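Local atomic coordinates of arsenic responsive repressor ArsR (Corynebacterium glutamicum ATCC 13032, PDB entry 6J0E), a protein that probably represses transcription by binding operator DNA as a dimer and releases that DNA when arsenite, As(III), binds. Residues G53-N61 against R94-P102; V37-L47 against H76-L87. All coordinates share one frame; numbering follows the deposited sequence.

Contact 1. Residues G53-N61 against R94-P102; sequences GGCGPVSVN and RVVLHRVRP. With ARS (arsenic), chain C.
V58 and H98 form an antiparallel hydrogen-bonded pair that stitches the short strand 58-59 to strand 95-100, one arm of the wing hairpin in the winged helix-turn-helix fold of ArsR repressors. H98 N reaches V58 O at 2.7 Å in an almost straight bond, and V58 N answers to H98 O at 2.9 Å. Packing is close beside this pair. P57 lays its ring across the L97 side chain, CB to CB at 3.6 Å, while its CA-H points at the same H98 O, CA to O 3.2 Å. In L97 a chi1 of -51° sets CG beside its own backbone N, and the methyls branching from it part: CD1 meets P57 CB and CG, CD2 comes up to S59 N at 3.5 Å. R99 CB rests on P57, but its guanidinium leads off to a salt bridge with D88. On the V96 side of the pair a single water enters, donating to both V58 O and V96 O. At the other end the segments draw apart. There the type I' turn G53-G56 overlaps the Schellman motif that closes helix 41-52, G54 belonging to both, and C55, part of the arsenic pocket with A51 and G54, also packs on C15 of the second subunit. What still links this end to the strand is chiefly C55 SG, lying 3.4 Å from V100 CG1.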
loop_
_atom_site.group_PDB
_atom_site.type_symbol
_atom_site.label_atom_id
_atom_site.label_comp_id
_atom_site.label_asym_id
_atom_site.label_seq_id
_atom_site.Cartn_x
_atom_site.Cartn_y
_atom_site.Cartn_z
ATOM N N GLY B 53 0.328 -17.932 -8.214
ATOM C CA GLY B 53 -0.321 -18.647 -9.306
ATOM C C GLY B 53 -0.846 -17.838 -10.476
ATOM O O GLY B 53 -1.827 -18.210 -11.140
ATOM N N GLY B 54 -0.263 -16.702 -10.747
ATOM C CA GLY B 54 -0.683 -15.954 -11.900
ATOM C C GLY B 54 -2.066 -15.336 -11.708
ATOM O O GLY B 54 -2.622 -14.842 -12.678
ATOM N N CYS B 55 -2.632 -15.396 -10.475
ATOM C CA CYS B 55 -3.940 -14.814 -10.160
ATOM C C CYS B 55 -5.140 -15.527 -10.748
ATOM O O CYS B 55 -6.249 -14.973 -10.780
ATOM C CB CYS B 55 -3.991 -13.308 -10.531
ATOM S SG CYS B 55 -3.055 -12.229 -9.385
ATOM N N GLY B 56 -4.949 -16.753 -11.151
ATOM C CA GLY B 56 -6.091 -17.607 -11.504
ATOM C C GLY B 56 -6.966 -17.938 -10.346
ATOM O O GLY B 56 -6.520 -17.892 -9.242
ATOM N N PRO B 57 -8.213 -18.288 -10.622
ATOM C CA PRO B 57 -9.091 -18.738 -9.595
ATOM C C PRO B 57 -8.656 -20.041 -9.021
ATOM O O PRO B 57 -8.244 -20.893 -9.784
ATOM C CB PRO B 57 -10.464 -18.835 -10.360
ATOM C CG PRO B 57 -10.105 -19.039 -11.743
ATOM C CD PRO B 57 -8.968 -18.094 -11.904
ATOM N N VAL B 58 -8.696 -20.188 -7.695
ATOM C CA VAL B 58 -8.237 -21.386 -6.980
ATOM C C VAL B 58 -9.381 -21.820 -6.027
ATOM O O VAL B 58 -10.068 -20.976 -5.459
ATOM C CB VAL B 58 -6.896 -21.010 -6.290
ATOM C CG1 VAL B 58 -6.377 -22.073 -5.362
ATOM C CG2 VAL B 58 -5.815 -20.701 -7.354
ATOM N N SER B 59 -9.578 -23.124 -5.841
ATOM C CA SER B 59 -10.476 -23.644 -4.810
ATOM C C SER B 59 -9.911 -23.641 -3.379
ATOM O O SER B 59 -8.726 -23.735 -3.157
ATOM C CB SER B 59 -10.892 -25.078 -5.117
ATOM O OG SER B 59 -9.755 -25.886 -4.969
ATOM N N VAL B 60 -10.805 -23.613 -2.423
ATOM C CA VAL B 60 -10.371 -23.806 -1.026
ATOM C C VAL B 60 -9.526 -25.067 -0.831
ATOM O O VAL B 60 -8.506 -25.003 -0.147
ATOM C CB VAL B 60 -11.540 -23.776 -0.088
ATOM C CG1 VAL B 60 -11.064 -23.881 1.360
ATOM C CG2 VAL B 60 -12.273 -22.484 -0.283
ATOM N N ASN B 61 -9.893 -26.176 -1.424
ATOM C CA ASN B 61 -9.135 -27.468 -1.325
ATOM C C ASN B 61 -7.713 -27.319 -1.775
ATOM O O ASN B 61 -6.818 -27.801 -1.122
ATOM C CB ASN B 61 -9.704 -28.595 -2.144
ATOM C CG ASN B 61 -10.645 -29.393 -1.372
ATOM O OD1 ASN B 61 -11.277 -28.861 -0.455
ATOM N ND2 ASN B 61 -10.778 -30.663 -1.721
ATOM N N ARG B 94 -20.321 -26.660 -10.418
ATOM C CA ARG B 94 -20.734 -26.419 -9.061
ATOM C C ARG B 94 -19.597 -26.220 -8.082
ATOM O O ARG B 94 -19.872 -26.012 -6.895
ATOM C CB ARG B 94 -21.542 -27.604 -8.534
ATOM C CG ARG B 94 -22.933 -27.490 -9.029
ATOM C CD ARG B 94 -23.604 -28.810 -9.019
ATOM N NE ARG B 94 -24.922 -28.593 -9.577
ATOM C CZ ARG B 94 -25.823 -29.548 -9.715
ATOM N NH1 ARG B 94 -25.526 -30.809 -9.437
ATOM N NH2 ARG B 94 -27.029 -29.259 -10.163
ATOM N N VAL B 95 -18.334 -26.285 -8.518
ATOM C CA VAL B 95 -17.280 -25.977 -7.566
ATOM C C VAL B 95 -17.047 -24.452 -7.492
ATOM O O VAL B 95 -16.993 -23.766 -8.521
ATOM C CB VAL B 95 -16.018 -26.662 -7.984
ATOM C CG1 VAL B 95 -14.948 -26.370 -6.972
ATOM C CG2 VAL B 95 -16.317 -28.157 -8.043
ATOM N N VAL B 96 -16.896 -23.929 -6.280
ATOM C CA VAL B 96 -16.641 -22.469 -6.101
ATOM C C VAL B 96 -15.117 -22.214 -6.076
ATOM O O VAL B 96 -14.423 -22.780 -5.235
ATOM C CB VAL B 96 -17.187 -21.965 -4.781
ATOM C CG1 VAL B 96 -16.741 -20.512 -4.536
ATOM C CG2 VAL B 96 -18.740 -22.021 -4.703
ATOM N N LEU B 97 -14.610 -21.348 -7.002
ATOM C CA LEU B 97 -13.191 -20.898 -6.972
ATOM C C LEU B 97 -13.134 -19.451 -6.454
ATOM O O LEU B 97 -14.102 -18.702 -6.520
ATOM C CB LEU B 97 -12.585 -20.923 -8.294
ATOM C CG LEU B 97 -12.774 -22.273 -9.029
ATOM C CD1 LEU B 97 -12.240 -22.156 -10.416
ATOM C CD2 LEU B 97 -12.162 -23.349 -8.221
ATOM N N HIS B 98 -11.963 -19.058 -5.923
ATOM C CA HIS B 98 -11.765 -17.656 -5.523
ATOM C C HIS B 98 -10.699 -17.019 -6.343
ATOM O O HIS B 98 -9.687 -17.644 -6.628
ATOM C CB HIS B 98 -11.337 -17.719 -4.077
ATOM C CG HIS B 98 -12.490 -17.770 -3.171
ATOM N ND1 HIS B 98 -13.043 -18.921 -2.793
ATOM C CD2 HIS B 98 -13.217 -16.785 -2.575
ATOM C CE1 HIS B 98 -14.065 -18.704 -1.992
ATOM N NE2 HIS B 98 -14.146 -17.404 -1.768
ATOM N N ARG B 99 -10.928 -15.774 -6.790
ATOM C CA ARG B 99 -9.903 -15.096 -7.551
ATOM C C ARG B 99 -9.726 -13.675 -7.002
ATOM O O ARG B 99 -10.677 -12.945 -6.658
ATOM C CB ARG B 99 -10.181 -15.014 -9.030
ATOM C CG ARG B 99 -11.561 -14.568 -9.281
ATOM C CD ARG B 99 -11.675 -13.864 -10.682
ATOM N NE ARG B 99 -12.993 -13.250 -10.662
ATOM C CZ ARG B 99 -13.666 -12.799 -11.702
ATOM N NH1 ARG B 99 -13.155 -12.855 -12.911
ATOM N NH2 ARG B 99 -14.875 -12.321 -11.491
ATOM N N VAL B 100 -8.488 -13.304 -6.976
ATOM C CA VAL B 100 -8.148 -11.952 -6.614
ATOM C C VAL B 100 -8.739 -10.930 -7.606
ATOM O O VAL B 100 -8.841 -11.100 -8.828
ATOM C CB VAL B 100 -6.664 -11.794 -6.422
ATOM C CG1 VAL B 100 -5.970 -11.746 -7.703
ATOM C CG2 VAL B 100 -6.443 -10.513 -5.611
ATOM N N ARG B 101 -9.223 -9.869 -7.041
ATOM C CA ARG B 101 -9.669 -8.684 -7.797
ATOM C C ARG B 101 -8.544 -7.586 -7.704
ATOM O O ARG B 101 -8.152 -7.128 -6.650
ATOM C CB ARG B 101 -10.982 -8.206 -7.203
ATOM C CG ARG B 101 -12.218 -9.111 -7.388
ATOM C CD ARG B 101 -12.637 -9.392 -8.822
ATOM N NE ARG B 101 -13.091 -8.179 -9.528
ATOM C CZ ARG B 101 -14.127 -8.073 -10.347
ATOM N NH1 ARG B 101 -14.952 -9.094 -10.465
ATOM N NH2 ARG B 101 -14.373 -6.899 -10.972
ATOM N N PRO B 102 -7.991 -7.134 -8.805
ATOM C CA PRO B 102 -6.951 -6.110 -8.897
ATOM C C PRO B 102 -7.345 -4.707 -8.506
ATOM O O PRO B 102 -6.472 -3.920 -8.103
ATOM C CB PRO B 102 -6.514 -6.135 -10.326
ATOM C CG PRO B 102 -7.338 -7.099 -11.031
ATOM C CD PRO B 102 -8.308 -7.744 -10.133
HETATM AS AS ARS C . -1.078 -12.191 -10.569
HETATM O O HOH W 1 -12.375 -21.142 -3.474
#

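Contact 2. Residues V37-L47 against H76-L87; sequences VLGDPVRLRIL and HHLKKMTEAGFL
R43 and H77 meet at about a right angle, guanidinium and imidazole planes turned 75° apart. R43 NE donates to H77 ND1 at 3.1 Å in a bent bond that comes in at the ring edge, somewhat tilted from its plane. A second bond fixes the guanidinium: NH1 reaches back to V37 O at 3.2 Å, lying near the guanidinium plane, while K80 CB sits over one of its faces. The H77 ring also stands crosswise to V42, whose CG1 presses on H77 CD2 at 3.4 Å, and the D40 carboxylate lies near H77 CE1. That carboxylate is already engaged as the N-cap of helix 41-52, with OD1 taking R43 N. Helix 76-83 belongs to the second helix of the helix-turn-helix, the one that in this family usually reads DNA, and it crosses helix 41-47 at 78°. M81 is a knob in a hole formed by R43, I46 and L47, with V37 of the preceding helix 28-38; its chain bends at chi3 (-87°), which puts CE against both R43 CG and I46 CD1, 4.0 Å from the latter. Beyond the Schellman turn at G85, F86 takes L38 CD2 over one face in a CH-pi contact, 4.2 Å from CD2 to the ring centroid. V37 approaches the same ring from its edge, CG1 to CE2 at 3.7 Å.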
loop_
_atom_site.group_PDB
_atom_site.type_symbol
_atom_site.label_atom_id
_atom_site.label_comp_id
_atom_site.label_asym_id
_atom_site.label_seq_id
_atom_site.Cartn_x
_atom_site.Cartn_y
_atom_site.Cartn_z
ATOM N N VAL B 37 -8.211 -5.417 7.427
ATOM C CA VAL B 37 -8.458 -6.688 6.856
ATOM C C VAL B 37 -7.143 -7.343 6.437
ATOM O O VAL B 37 -6.951 -8.496 6.605
ATOM C CB VAL B 37 -9.439 -6.636 5.660
ATOM C CG1 VAL B 37 -9.483 -7.991 4.966
ATOM C CG2 VAL B 37 -10.799 -6.297 6.125
ATOM N N LEU B 38 -6.246 -6.561 5.860
ATOM C CA LEU B 38 -4.967 -6.997 5.436
ATOM C C LEU B 38 -3.971 -7.246 6.579
ATOM O O LEU B 38 -2.945 -7.831 6.397
ATOM C CB LEU B 38 -4.350 -6.004 4.452
ATOM C CG LEU B 38 -5.027 -5.896 3.091
ATOM C CD1 LEU B 38 -4.244 -4.878 2.309
ATOM C CD2 LEU B 38 -4.892 -7.300 2.328
ATOM N N GLY B 39 -4.240 -6.757 7.775
ATOM C CA GLY B 39 -3.307 -6.922 8.912
ATOM C C GLY B 39 -3.524 -8.237 9.556
ATOM O O GLY B 39 -3.485 -8.291 10.732
ATOM N N ASP B 40 -3.566 -9.329 8.810
ATOM C CA ASP B 40 -3.563 -10.676 9.347
ATOM C C ASP B 40 -2.527 -11.462 8.479
ATOM O O ASP B 40 -2.652 -11.511 7.288
ATOM C CB ASP B 40 -4.956 -11.304 9.192
ATOM C CG ASP B 40 -4.984 -12.759 9.637
ATOM O OD1 ASP B 40 -4.379 -13.627 9.037
ATOM O OD2 ASP B 40 -5.632 -13.060 10.583
ATOM N N PRO B 41 -1.575 -12.101 9.056
ATOM C CA PRO B 41 -0.568 -12.847 8.280
ATOM C C PRO B 41 -1.025 -13.954 7.372
ATOM O O PRO B 41 -0.511 -14.066 6.242
ATOM C CB PRO B 41 0.377 -13.485 9.373
ATOM C CG PRO B 41 -0.211 -13.104 10.672
ATOM C CD PRO B 41 -1.507 -12.369 10.522
ATOM N N VAL B 42 -2.001 -14.742 7.834
ATOM C CA VAL B 42 -2.533 -15.848 7.037
ATOM C C VAL B 42 -3.187 -15.199 5.766
ATOM O O VAL B 42 -3.155 -15.751 4.650
ATOM C CB VAL B 42 -3.473 -16.770 7.846
ATOM C CG1 VAL B 42 -4.170 -17.813 6.957
ATOM C CG2 VAL B 42 -2.725 -17.423 8.954
ATOM N N ARG B 43 -3.942 -14.089 5.961
ATOM C CA ARG B 43 -4.560 -13.447 4.799
ATOM C C ARG B 43 -3.591 -12.998 3.784
ATOM O O ARG B 43 -3.789 -13.122 2.591
ATOM C CB ARG B 43 -5.465 -12.223 5.167
ATOM C CG ARG B 43 -6.752 -12.633 5.818
ATOM C CD ARG B 43 -7.556 -11.559 6.421
ATOM N NE ARG B 43 -8.477 -12.193 7.315
ATOM C CZ ARG B 43 -9.050 -11.549 8.331
ATOM N NH1 ARG B 43 -8.659 -10.285 8.660
ATOM N NH2 ARG B 43 -9.954 -12.219 9.044
ATOM N N LEU B 44 -2.502 -12.472 4.236
ATOM C CA LEU B 44 -1.469 -12.017 3.306
ATOM C C LEU B 44 -0.859 -13.148 2.536
ATOM O O LEU B 44 -0.565 -13.002 1.344
ATOM C CB LEU B 44 -0.323 -11.272 4.078
ATOM C CG LEU B 44 -0.787 -9.909 4.504
ATOM C CD1 LEU B 44 0.536 -9.199 4.949
ATOM C CD2 LEU B 44 -1.450 -9.036 3.481
ATOM N N ARG B 45 -0.577 -14.230 3.243
ATOM C CA ARG B 45 -0.153 -15.491 2.560
ATOM C C ARG B 45 -1.128 -16.095 1.567
ATOM O O ARG B 45 -0.663 -16.624 0.533
ATOM C CB ARG B 45 0.263 -16.538 3.555
ATOM C CG ARG B 45 1.451 -16.081 4.370
ATOM C CD ARG B 45 2.392 -17.189 4.905
ATOM N NE ARG B 45 1.651 -18.228 5.594
ATOM C CZ ARG B 45 1.225 -18.227 6.850
ATOM N NH1 ARG B 45 1.383 -17.199 7.619
ATOM N NH2 ARG B 45 0.552 -19.285 7.322
ATOM N N ILE B 46 -2.396 -16.048 1.859
ATOM C CA ILE B 46 -3.379 -16.473 0.896
ATOM C C ILE B 46 -3.186 -15.597 -0.285
ATOM O O ILE B 46 -3.123 -16.129 -1.398
ATOM C CB ILE B 46 -4.820 -16.433 1.376
ATOM C CG1 ILE B 46 -4.949 -17.355 2.548
ATOM C CG2 ILE B 46 -5.721 -16.678 0.183
ATOM C CD1 ILE B 46 -6.310 -17.497 3.238
ATOM N N LEU B 47 -3.159 -14.257 -0.078
ATOM C CA LEU B 47 -2.904 -13.393 -1.262
ATOM C C LEU B 47 -1.695 -13.722 -2.049
ATOM O O LEU B 47 -1.715 -13.646 -3.301
ATOM C CB LEU B 47 -2.927 -11.890 -0.916
ATOM C CG LEU B 47 -4.242 -11.553 -0.443
ATOM C CD1 LEU B 47 -4.196 -10.096 0.012
ATOM C CD2 LEU B 47 -5.313 -11.655 -1.571
ATOM N N HIS B 76 -12.629 -19.339 6.361
ATOM C CA HIS B 76 -12.998 -18.151 7.168
ATOM C C HIS B 76 -12.317 -16.901 6.501
ATOM O O HIS B 76 -12.900 -15.836 6.319
ATOM C CB HIS B 76 -12.517 -18.321 8.592
ATOM C CG HIS B 76 -12.569 -17.068 9.401
ATOM N ND1 HIS B 76 -13.710 -16.717 10.087
ATOM C CD2 HIS B 76 -11.636 -16.143 9.692
ATOM C CE1 HIS B 76 -13.487 -15.593 10.747
ATOM N NE2 HIS B 76 -12.222 -15.243 10.544
ATOM N N HIS B 77 -11.055 -17.081 6.184
ATOM C CA HIS B 77 -10.182 -15.992 5.663
ATOM C C HIS B 77 -10.690 -15.600 4.289
ATOM O O HIS B 77 -10.735 -14.423 3.980
ATOM C CB HIS B 77 -8.753 -16.356 5.677
ATOM C CG HIS B 77 -8.138 -16.333 7.047
ATOM N ND1 HIS B 77 -8.220 -15.230 7.878
ATOM C CD2 HIS B 77 -7.425 -17.263 7.725
ATOM C CE1 HIS B 77 -7.685 -15.534 9.049
ATOM N NE2 HIS B 77 -7.107 -16.722 8.945
ATOM N N LEU B 78 -11.066 -16.588 3.489
ATOM C CA LEU B 78 -11.531 -16.300 2.194
ATOM C C LEU B 78 -12.839 -15.484 2.239
ATOM O O LEU B 78 -13.039 -14.611 1.404
ATOM C CB LEU B 78 -11.756 -17.522 1.355
ATOM C CG LEU B 78 -10.476 -18.260 1.040
ATOM C CD1 LEU B 78 -10.859 -19.547 0.348
ATOM C CD2 LEU B 78 -9.638 -17.464 0.079
ATOM N N LYS B 79 -13.673 -15.847 3.194
ATOM C CA LYS B 79 -14.971 -15.180 3.305
ATOM C C LYS B 79 -14.648 -13.633 3.679
ATOM O O LYS B 79 -15.262 -12.755 3.157
ATOM C CB LYS B 79 -15.834 -15.925 4.335
ATOM C CG LYS B 79 -17.179 -15.296 4.520
ATOM C CD LYS B 79 -18.131 -16.318 5.021
ATOM C CE LYS B 79 -19.472 -15.660 5.210
ATOM N NZ LYS B 79 -19.380 -14.725 6.303
ATOM N N LYS B 80 -13.763 -13.379 4.629
ATOM C CA LYS B 80 -13.478 -12.016 5.072
ATOM C C LYS B 80 -12.857 -11.223 3.898
ATOM O O LYS B 80 -13.264 -10.130 3.669
ATOM C CB LYS B 80 -12.543 -12.053 6.270
ATOM C CG LYS B 80 -13.213 -12.705 7.505
ATOM C CD LYS B 80 -14.389 -11.908 8.061
ATOM C CE LYS B 80 -14.820 -12.573 9.431
ATOM N NZ LYS B 80 -16.039 -11.816 9.782
ATOM N N MET B 81 -11.989 -11.844 3.102
ATOM C CA MET B 81 -11.377 -11.176 2.015
ATOM C C MET B 81 -12.345 -10.878 0.846
ATOM O O MET B 81 -12.250 -9.876 0.185
ATOM C CB MET B 81 -10.126 -11.854 1.540
ATOM C CG MET B 81 -9.036 -11.637 2.564
ATOM S SD MET B 81 -7.620 -12.358 1.766
ATOM C CE MET B 81 -7.886 -13.975 2.329
ATOM N N THR B 82 -13.250 -11.823 0.627
ATOM C CA THR B 82 -14.320 -11.641 -0.379
ATOM C C THR B 82 -15.339 -10.506 0.120
ATOM O O THR B 82 -15.735 -9.797 -0.695
ATOM C CB THR B 82 -15.056 -12.941 -0.582
ATOM O OG1 THR B 82 -14.157 -13.907 -1.161
ATOM C CG2 THR B 82 -16.216 -12.782 -1.526
ATOM N N GLU B 83 -15.701 -10.491 1.377
ATOM C CA GLU B 83 -16.662 -9.473 1.847
ATOM C C GLU B 83 -15.942 -8.113 1.674
ATOM O O GLU B 83 -16.574 -7.038 1.510
ATOM C CB GLU B 83 -17.041 -9.779 3.251
ATOM C CG GLU B 83 -17.999 -10.953 3.307
ATOM C CD GLU B 83 -18.081 -11.627 4.619
ATOM O OE1 GLU B 83 -18.965 -12.512 4.753
ATOM O OE2 GLU B 83 -17.437 -11.225 5.562
ATOM N N ALA B 84 -14.641 -8.101 1.876
ATOM C CA ALA B 84 -13.892 -6.826 1.755
ATOM C C ALA B 84 -13.733 -6.346 0.357
ATOM O O ALA B 84 -13.320 -5.202 0.112
ATOM C CB ALA B 84 -12.604 -6.906 2.517
ATOM N N GLY B 85 -13.898 -7.263 -0.616
ATOM C CA GLY B 85 -13.785 -6.948 -2.025
ATOM C C GLY B 85 -12.401 -7.279 -2.637
ATOM O O GLY B 85 -12.135 -6.937 -3.813
ATOM N N PHE B 86 -11.449 -7.854 -1.840
ATOM C CA PHE B 86 -10.203 -8.281 -2.383
ATOM C C PHE B 86 -10.274 -9.448 -3.380
ATOM O O PHE B 86 -9.376 -9.631 -4.203
ATOM C CB PHE B 86 -9.186 -8.638 -1.294
ATOM C CG PHE B 86 -8.807 -7.439 -0.399
ATOM C CD1 PHE B 86 -8.264 -6.323 -1.006
ATOM C CD2 PHE B 86 -9.011 -7.455 0.948
ATOM C CE1 PHE B 86 -7.951 -5.196 -0.223
ATOM C CE2 PHE B 86 -8.710 -6.318 1.732
ATOM C CZ PHE B 86 -8.134 -5.270 1.155
ATOM N N LEU B 87 -11.316 -10.269 -3.115
ATOM C CA LEU B 87 -11.521 -11.556 -3.909
ATOM C C LEU B 87 -12.946 -11.571 -4.352
ATOM O O LEU B 87 -13.784 -10.925 -3.770
ATOM C CB LEU B 87 -11.346 -12.832 -3.107
ATOM C CG LEU B 87 -10.032 -12.907 -2.344
ATOM C CD1 LEU B 87 -10.085 -14.110 -1.404
ATOM C CD2 LEU B 87 -8.766 -12.912 -3.170
#

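Overall arrangement
After strand 4-8 and helix 20-24, the chain lays down 37-47, the end of helix 28-38 and the start of helix 41-52, then runs through the turn and strand of 53-61. It goes on through helix 60-67 into helix 71-83, where 76-87 returns to 37-47 and closes contact 2 over 28 intervening residues. Strand 87-92 and the wing tip follow before 94-102 comes back to 53-61 and closes contact 1. The segments alternate, so the two loops cross. Contact 2 ties helix 41-52 and the end of helix 28-38 to helix 71-83; contact 1 ties strand 58-59 to strand 95-100. They join where R101 N probably bonds to F86 O and V60 packs on L78.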